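Local coordinates for protein PHB depolymerase (Penicillium funiculosum, PDB 2D81) that hydrolyses the ester bonds of poly(3-hydroxybutyrate), a bacterial storage polyester, with a circularly permuted alpha/beta hydrolase fold, at residues Thr139-Ala144 with Tyr247-Asp252; Cys221-Ala226 with Gly308-Ile313. All blocks are in the same frame, centred on the assembly; numbering follows the deposited sequence.

Contact 1. Residues Thr139-Ala144 with Tyr247-Asp252; sequences TDFNGA and YNKWAD
Phe141, in an irregular loop just past strand 137-139, faces Lys249 on the short helix 247-251, and these two side chains alone bridge backbones that share no hydrogen bond. The motif is a cation-pi contact at the surface of the alpha/beta hydrolase fold, set between a loop and a helix. Lys249 reaches out from the helix with its chain extended through CE. That extension carries CE over one face of the Phe141 ring, 3.8 Å from CZ and likewise from CE2, so the methylene sits toward the rim on that side. CE is also a CH-pi partner, 3.9 Å from the ring centroid. The bend at the last torsion (chi4 -61°) then turns the ammonium NZ outward above the same face, 4.9 Å from the centroid and 11° off the ring normal, where the electron-rich face would probably give its charge a modest electrostatic stabilisation. Phe141 presents this face with CG tucked between its backbone N and carbonyl carbon (chi1 61°). With an alanine at Phe141, the ring would be gone and the Lys249 ammonium would probably lose its aromatic partner, leaving the end of the chain freer to turn. The loop itself has an inner tie, an inverse gamma turn centred on Asn142 and closed by the weak Gly143 N to Phe141 O bond. Nearby, Asp140 forms a salt bridge with Arg179, while Trp250, one residue on from Lys249, gives its indole N-H to Asp163. On the ring face opposite Lys249 lies Thr139 OG1, 3.8 Å above the plane, and the same oxygen accepts a weak but nearly straight bond from Phe141 N at 3.3 Å.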
ATOM      1  N   THR A 139      10.283  -3.539  10.643  1.00  7.22           N
ATOM      2  CA  THR A 139      11.386  -2.584  10.547  1.00  7.10           C
ATOM      3  C   THR A 139      12.610  -3.164  11.248  1.00  7.60           C
ATOM      4  O   THR A 139      12.561  -4.274  11.774  1.00  7.41           O
ATOM      5  CB  THR A 139      11.033  -1.242  11.211  1.00  7.31           C
ATOM      6  OG1 THR A 139      11.199  -1.345  12.630  1.00  6.86           O
ATOM      7  CG2 THR A 139       9.588  -0.870  10.913  1.00  6.72           C
ATOM      8  N   ASP A 140      13.709  -2.415  11.259  1.00  7.65           N
ATOM      9  CA  ASP A 140      14.900  -2.868  11.969  1.00  7.58           C
ATOM     10  C   ASP A 140      15.328  -1.871  13.037  1.00  8.30           C
ATOM     11  O   ASP A 140      16.497  -1.811  13.412  1.00  7.28           O
ATOM     12  CB  ASP A 140      16.042  -3.116  10.978  1.00  7.76           C
ATOM     13  CG  ASP A 140      16.556  -1.841  10.338  1.00  9.88           C
ATOM     14  OD1 ASP A 140      15.782  -0.864  10.220  1.00  9.30           O
ATOM     15  OD2 ASP A 140      17.740  -1.824   9.937  1.00  9.75           O
ATOM     16  N   PHE A 141      14.373  -1.093  13.531  1.00  7.74           N
ATOM     17  CA  PHE A 141      14.647  -0.171  14.623  1.00  9.46           C
ATOM     18  C   PHE A 141      13.490  -0.095  15.612  1.00 10.58           C
ATOM     19  O   PHE A 141      12.373  -0.529  15.320  1.00  9.13           O
ATOM     20  CB  PHE A 141      14.982   1.220  14.067  1.00  9.14           C
ATOM     21  CG  PHE A 141      13.871   1.853  13.273  1.00 10.16           C
ATOM     22  CD1 PHE A 141      13.025   2.787  13.862  1.00 12.01           C
ATOM     23  CD2 PHE A 141      13.677   1.524  11.934  1.00 11.10           C
ATOM     24  CE1 PHE A 141      12.001   3.391  13.128  1.00  9.22           C
ATOM     25  CE2 PHE A 141      12.657   2.121  11.193  1.00  9.72           C
ATOM     26  CZ  PHE A 141      11.818   3.056  11.792  1.00  9.87           C
ATOM     27  N   ASN A 142      13.775   0.444  16.793  1.00 10.71           N
ATOM     28  CA  ASN A 142      12.809   0.481  17.882  1.00 11.43           C
ATOM     29  C   ASN A 142      11.981   1.761  17.833  1.00 12.81           C
ATOM     30  O   ASN A 142      12.173   2.674  18.640  1.00 12.66           O
ATOM     31  CB  ASN A 142      13.548   0.375  19.221  1.00 13.83           C
ATOM     32  CG  ASN A 142      14.192  -0.982  19.421  1.00 15.77           C
ATOM     33  OD1 ASN A 142      15.210  -1.106  20.107  1.00 21.17           O
ATOM     34  ND2 ASN A 142      13.596  -2.012  18.833  1.00 14.97           N
ATOM     35  N   GLY A 143      11.062   1.820  16.875  1.00 11.47           N
ATOM     36  CA  GLY A 143      10.184   2.969  16.766  1.00 10.24           C
ATOM     37  C   GLY A 143       9.352   3.172  18.017  1.00  9.63           C
ATOM     38  O   GLY A 143       8.966   2.209  18.680  1.00  9.07           O
ATOM     39  N   ALA A 144       9.074   4.430  18.343  1.00  9.19           N
ATOM     40  CA  ALA A 144       8.349   4.761  19.566  1.00  9.68           C
ATOM     41  C   ALA A 144       7.029   4.001  19.664  1.00  8.73           C
ATOM     42  O   ALA A 144       6.167   4.128  18.802  1.00  9.68           O
ATOM     43  CB  ALA A 144       8.088   6.264  19.622  1.00  8.69           C
ATOM     44  N   TYR A 247      10.062   4.370   5.887  1.00  6.58           N
ATOM     45  CA  TYR A 247      10.086   4.806   4.489  1.00  6.17           C
ATOM     46  C   TYR A 247      10.863   6.106   4.343  1.00  5.50           C
ATOM     47  O   TYR A 247      11.646   6.273   3.403  1.00  5.76           O
ATOM     48  CB  TYR A 247       8.675   5.041   3.945  1.00  7.74           C
ATOM     49  CG  TYR A 247       7.828   3.805   3.759  1.00  6.81           C
ATOM     50  CD1 TYR A 247       6.982   3.359   4.767  1.00  6.92           C
ATOM     51  CD2 TYR A 247       7.844   3.104   2.551  1.00  8.37           C
ATOM     52  CE1 TYR A 247       6.164   2.249   4.580  1.00  7.96           C
ATOM     53  CE2 TYR A 247       7.034   1.992   2.354  1.00  7.34           C
ATOM     54  CZ  TYR A 247       6.193   1.572   3.373  1.00  7.86           C
ATOM     55  OH  TYR A 247       5.375   0.486   3.184  1.00  8.05           O
ATOM     56  N   ASN A 248      10.629   7.034   5.266  1.00  5.12           N
ATOM     57  CA  ASN A 248      11.155   8.383   5.117  1.00  6.25           C
ATOM     58  C   ASN A 248      12.674   8.405   5.174  1.00  6.38           C
ATOM     59  O   ASN A 248      13.306   9.244   4.534  1.00  7.74           O
ATOM     60  CB  ASN A 248      10.581   9.308   6.195  1.00  7.24           C
ATOM     61  CG  ASN A 248       9.073   9.410   6.127  1.00  9.37           C
ATOM     62  OD1 ASN A 248       8.471   9.137   5.089  1.00  8.20           O
ATOM     63  ND2 ASN A 248       8.455   9.818   7.230  1.00 10.30           N
ATOM     64  N   LYS A 249      13.258   7.481   5.935  1.00  6.82           N
ATOM     65  CA  LYS A 249      14.712   7.383   6.038  1.00  8.25           C
ATOM     66  C   LYS A 249      15.343   7.161   4.669  1.00  8.76           C
ATOM     67  O   LYS A 249      16.392   7.730   4.358  1.00  7.96           O
ATOM     68  CB  LYS A 249      15.102   6.229   6.967  1.00  9.88           C
ATOM     69  CG  LYS A 249      14.602   6.385   8.392  1.00 11.21           C
ATOM     70  CD  LYS A 249      15.049   5.222   9.261  1.00 12.75           C
ATOM     71  CE  LYS A 249      14.589   5.403  10.696  1.00 17.04           C
ATOM     72  NZ  LYS A 249      15.158   6.639  11.304  1.00 18.74           N
ATOM     73  N   TRP A 250      14.701   6.328   3.855  1.00  7.10           N
ATOM     74  CA  TRP A 250      15.184   6.051   2.509  1.00  7.46           C
ATOM     75  C   TRP A 250      14.824   7.160   1.524  1.00  7.16           C
ATOM     76  O   TRP A 250      15.636   7.541   0.679  1.00  5.74           O
ATOM     77  CB  TRP A 250      14.628   4.709   2.014  1.00  6.89           C
ATOM     78  CG  TRP A 250      15.249   3.536   2.702  1.00  6.32           C
ATOM     79  CD1 TRP A 250      14.781   2.878   3.806  1.00  7.15           C
ATOM     80  CD2 TRP A 250      16.498   2.920   2.368  1.00  7.39           C
ATOM     81  NE1 TRP A 250      15.665   1.891   4.182  1.00  6.45           N
ATOM     82  CE2 TRP A 250      16.728   1.897   3.316  1.00  8.24           C
ATOM     83  CE3 TRP A 250      17.449   3.136   1.360  1.00  9.37           C
ATOM     84  CZ2 TRP A 250      17.870   1.089   3.285  1.00  9.96           C
ATOM     85  CZ3 TRP A 250      18.586   2.332   1.330  1.00  9.66           C
ATOM     86  CH2 TRP A 250      18.785   1.322   2.288  1.00  9.83           C
ATOM     87  N   ALA A 251      13.605   7.677   1.633  1.00  5.92           N
ATOM     88  CA  ALA A 251      13.161   8.755   0.758  1.00  6.23           C
ATOM     89  C   ALA A 251      14.101   9.952   0.874  1.00  7.53           C
ATOM     90  O   ALA A 251      14.402  10.619  -0.122  1.00  6.67           O
ATOM     91  CB  ALA A 251      11.742   9.172   1.126  1.00  7.96           C
ATOM     92  N   ASP A 252      14.566  10.215   2.092  1.00  7.54           N
ATOM     93  CA  ASP A 252      15.247  11.474   2.389  1.00  8.27           C
ATOM     94  C   ASP A 252      16.533  11.647   1.591  1.00  9.60           C
ATOM     95  O   ASP A 252      16.948  12.771   1.306  1.00  8.76           O
ATOM     96  CB  ASP A 252      15.575  11.571   3.881  1.00  7.82           C
ATOM     97  CG  ASP A 252      15.820  12.998   4.326  1.00  7.65           C
ATOM     98  OD1 ASP A 252      16.803  13.249   5.053  1.00  8.22           O
ATOM     99  OD2 ASP A 252      15.018  13.869   3.949  1.00  6.99           O
TER

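Contact 2. Residues Cys221-Ala226 with Gly308-Ile313; sequences CSLHVA and GQVKQI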
ATOM      1  N   CYS A 221      11.945  14.396  -8.660  1.00  9.04           N
ATOM      2  CA  CYS A 221      11.769  13.430  -7.585  1.00  9.58           C
ATOM      3  C   CYS A 221      10.859  12.284  -8.008  1.00  8.43           C
ATOM      4  O   CYS A 221      10.139  12.384  -9.002  1.00  8.41           O
ATOM      5  CB  CYS A 221      11.210  14.143  -6.346  1.00  8.69           C
ATOM      6  SG  CYS A 221      12.502  15.145  -5.535  1.00 13.89           S
ATOM      7  N   SER A 222      10.920  11.186  -7.263  1.00  9.32           N
ATOM      8  CA  SER A 222       9.998  10.074  -7.450  1.00  8.37           C
ATOM      9  C   SER A 222       8.904  10.127  -6.392  1.00  8.73           C
ATOM     10  O   SER A 222       8.943  10.969  -5.496  1.00  7.50           O
ATOM     11  CB  SER A 222      10.744   8.742  -7.352  1.00  9.61           C
ATOM     12  OG  SER A 222      11.421   8.625  -6.110  1.00 11.13           O
ATOM     13  N   LEU A 223       7.939   9.219  -6.492  1.00  7.07           N
ATOM     14  CA  LEU A 223       6.822   9.188  -5.557  1.00  5.80           C
ATOM     15  C   LEU A 223       6.449   7.754  -5.192  1.00  5.37           C
ATOM     16  O   LEU A 223       6.155   6.936  -6.067  1.00  5.67           O
ATOM     17  CB  LEU A 223       5.605   9.886  -6.168  1.00  6.12           C
ATOM     18  CG  LEU A 223       4.287   9.799  -5.384  1.00  6.49           C
ATOM     19  CD1 LEU A 223       4.403  10.538  -4.060  1.00  6.38           C
ATOM     20  CD2 LEU A 223       3.165  10.399  -6.223  1.00  9.34           C
ATOM     21  N   HIS A 224       6.465   7.460  -3.898  1.00  7.24           N
ATOM     22  CA  HIS A 224       5.963   6.189  -3.390  1.00  5.28           C
ATOM     23  C   HIS A 224       4.773   6.459  -2.478  1.00  5.86           C
ATOM     24  O   HIS A 224       4.844   7.301  -1.580  1.00  6.78           O
ATOM     25  CB  HIS A 224       7.051   5.458  -2.599  1.00  6.57           C
ATOM     26  CG  HIS A 224       6.660   4.081  -2.159  1.00  5.88           C
ATOM     27  ND1 HIS A 224       6.576   3.017  -3.031  1.00  6.01           N
ATOM     28  CD2 HIS A 224       6.315   3.596  -0.941  1.00  5.92           C
ATOM     29  CE1 HIS A 224       6.199   1.937  -2.371  1.00  6.59           C
ATOM     30  NE2 HIS A 224       6.033   2.262  -1.101  1.00  5.77           N
ATOM     31  N   VAL A 225       3.681   5.742  -2.718  1.00  3.81           N
ATOM     32  CA  VAL A 225       2.502   5.822  -1.871  1.00  5.30           C
ATOM     33  C   VAL A 225       2.549   4.669  -0.873  1.00  5.26           C
ATOM     34  O   VAL A 225       2.632   3.507  -1.268  1.00  6.06           O
ATOM     35  CB  VAL A 225       1.213   5.711  -2.717  1.00  5.84           C
ATOM     36  CG1 VAL A 225      -0.019   5.848  -1.830  1.00  7.12           C
ATOM     37  CG2 VAL A 225       1.213   6.784  -3.798  1.00  8.65           C
ATOM     38  N   ALA A 226       2.513   4.996   0.414  1.00  3.91           N
ATOM     39  CA  ALA A 226       2.566   3.977   1.461  1.00  4.93           C
ATOM     40  C   ALA A 226       1.248   3.924   2.232  1.00  5.41           C
ATOM     41  O   ALA A 226       0.799   4.931   2.782  1.00  6.35           O
ATOM     42  CB  ALA A 226       3.722   4.270   2.417  1.00  4.14           C
ATOM     43  N   GLY A 308      -6.070  10.335  -7.610  1.00  6.70           N
ATOM     44  CA  GLY A 308      -6.238  11.766  -7.796  1.00  8.02           C
ATOM     45  C   GLY A 308      -5.163  12.548  -7.070  1.00  9.07           C
ATOM     46  O   GLY A 308      -4.657  13.552  -7.576  1.00  9.77           O
ATOM     47  N   GLN A 309      -4.818  12.084  -5.874  1.00  6.93           N
ATOM     48  CA  GLN A 309      -3.715  12.656  -5.118  1.00  7.77           C
ATOM     49  C   GLN A 309      -2.416  12.521  -5.899  1.00  6.83           C
ATOM     50  O   GLN A 309      -1.644  13.472  -6.014  1.00  7.85           O
ATOM     51  CB  GLN A 309      -3.591  11.950  -3.765  1.00  7.86           C
ATOM     52  CG  GLN A 309      -4.743  12.244  -2.809  1.00  7.85           C
ATOM     53  CD  GLN A 309      -4.662  11.429  -1.536  1.00  6.98           C
ATOM     54  OE1 GLN A 309      -3.589  10.971  -1.154  1.00  8.73           O
ATOM     55  NE2 GLN A 309      -5.800  11.254  -0.864  1.00  6.81           N
ATOM     56  N   VAL A 310      -2.179  11.332  -6.443  1.00  6.89           N
ATOM     57  CA  VAL A 310      -0.965  11.081  -7.206  1.00  6.46           C
ATOM     58  C   VAL A 310      -0.890  11.994  -8.424  1.00  6.85           C
ATOM     59  O   VAL A 310       0.154  12.586  -8.704  1.00  5.67           O
ATOM     60  CB  VAL A 310      -0.901   9.612  -7.670  1.00  6.90           C
ATOM     61  CG1 VAL A 310       0.219   9.429  -8.679  1.00  8.08           C
ATOM     62  CG2 VAL A 310      -0.684   8.707  -6.469  1.00  7.42           C
ATOM     63  N   LYS A 311      -1.998  12.101  -9.150  1.00  6.76           N
ATOM     64  CA  LYS A 311      -2.035  12.906 -10.367  1.00  9.10           C
ATOM     65  C   LYS A 311      -1.675  14.357 -10.063  1.00  9.76           C
ATOM     66  O   LYS A 311      -0.994  15.016 -10.851  1.00  8.98           O
ATOM     67  CB  LYS A 311      -3.430  12.855 -10.995  1.00 11.71           C
ATOM     68  CG  LYS A 311      -3.909  11.467 -11.396  1.00 17.94           C
ATOM     69  CD  LYS A 311      -3.390  11.045 -12.758  1.00 20.13           C
ATOM     70  CE  LYS A 311      -4.043   9.743 -13.199  1.00 22.25           C
ATOM     71  NZ  LYS A 311      -3.671   9.348 -14.585  1.00 23.14           N
ATOM     72  N   GLN A 312      -2.141  14.851  -8.919  1.00  8.22           N
ATOM     73  CA  GLN A 312      -1.858  16.224  -8.511  1.00  8.82           C
ATOM     74  C   GLN A 312      -0.369  16.408  -8.237  1.00  8.51           C
ATOM     75  O   GLN A 312       0.247  17.363  -8.710  1.00  8.51           O
ATOM     76  CB  GLN A 312      -2.672  16.578  -7.264  1.00  7.62           C
ATOM     77  CG  GLN A 312      -2.322  17.920  -6.613  1.00 10.01           C
ATOM     78  CD  GLN A 312      -2.431  19.101  -7.564  1.00 10.75           C
ATOM     79  OE1 GLN A 312      -3.059  19.013  -8.620  1.00 11.48           O
ATOM     80  NE2 GLN A 312      -1.825  20.220  -7.184  1.00 13.97           N
ATOM     81  N   ILE A 313       0.211  15.482  -7.481  1.00  6.22           N
ATOM     82  CA  ILE A 313       1.620  15.575  -7.126  1.00  8.09           C
ATOM     83  C   ILE A 313       2.534  15.546  -8.350  1.00  8.33           C
ATOM     84  O   ILE A 313       3.511  16.288  -8.411  1.00 10.00           O
ATOM     85  CB  ILE A 313       2.021  14.441  -6.161  1.00  4.97           C
ATOM     86  CG1 ILE A 313       1.341  14.663  -4.805  1.00  6.47           C
ATOM     87  CG2 ILE A 313       3.538  14.386  -6.008  1.00  7.87           C
ATOM     88  CD1 ILE A 313       1.451  13.494  -3.847  1.00  6.28           C
TER
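Leu223 and Val225, alternate residues of strand 221-227, point toward helix 301-314 and meet Val310 and Ile313, one helical turn apart. The segments 221-226 and 308-313 run almost antiparallel, at 167°, with their axes 10.4 Å apart at closest approach, and all four touching side chains are buried. This is the helix-on-sheet packing of an alpha/beta hydrolase, made wholly of branched aliphatic groups. The tight part is the cluster of these four. Leu223 meets two partners: chi1 173° with chi2 66° sets CD2 between the helix residues, 4.0 Å from Val310 CG1 and 4.0 Å from Ile313 CG2. Leu223 crosses Ile313 at about a right angle, and its other methyl, CD1, lies 4.2 Å from Ile313 CD1. Farther along the strand, Val225 and Val310 make the closest approach through a single methyl pair, CG2 to CG2, at 3.8 Å. Val310 thus divides its two branches, CG1 to Leu223 and CG2 to Val225. The solvent side is the outer surface of the helix, where Lys311 points away from the strand and is exposed; Gln312, partly exposed, still gives its amide NE2 to Leu3 O. Within the sheet, strand 221-227 lies between the parallel strands 13-18 and 256-260. Helix 301-314 packs on one face of it, with Val8 of strand 8-9 touching both Leu223 and Ile313 and Gln309 packing on Leu259 of strand 256-260; helix 164-173 packs on the other face by way of His224, which is bonded to Ser14 and Ser16.

Overall arrangement
Contact 1 and contact 2 lie about 20 Å apart between centres, and their helices, 247-251 and 301-314, lie on opposite sides of strand 221-227. The centre of contact 2 is about 12 Å from that of the chain; contact 1, a surface pair, is about 16 Å from it. They are joined through Tyr247 and His224, whose rings meet with planes at about 25°; Tyr247 CE2 lies 3.6 Å from His224 NE2, and Tyr247 CZ packs 3.8 Å from Ala226 CB. Tyr247 OH shares Ser16 OG with His224. No residue of either contact belongs to the pocket that holds the hydroxybutyrate trimer, although His135 of that pocket precedes Thr139 by four residues.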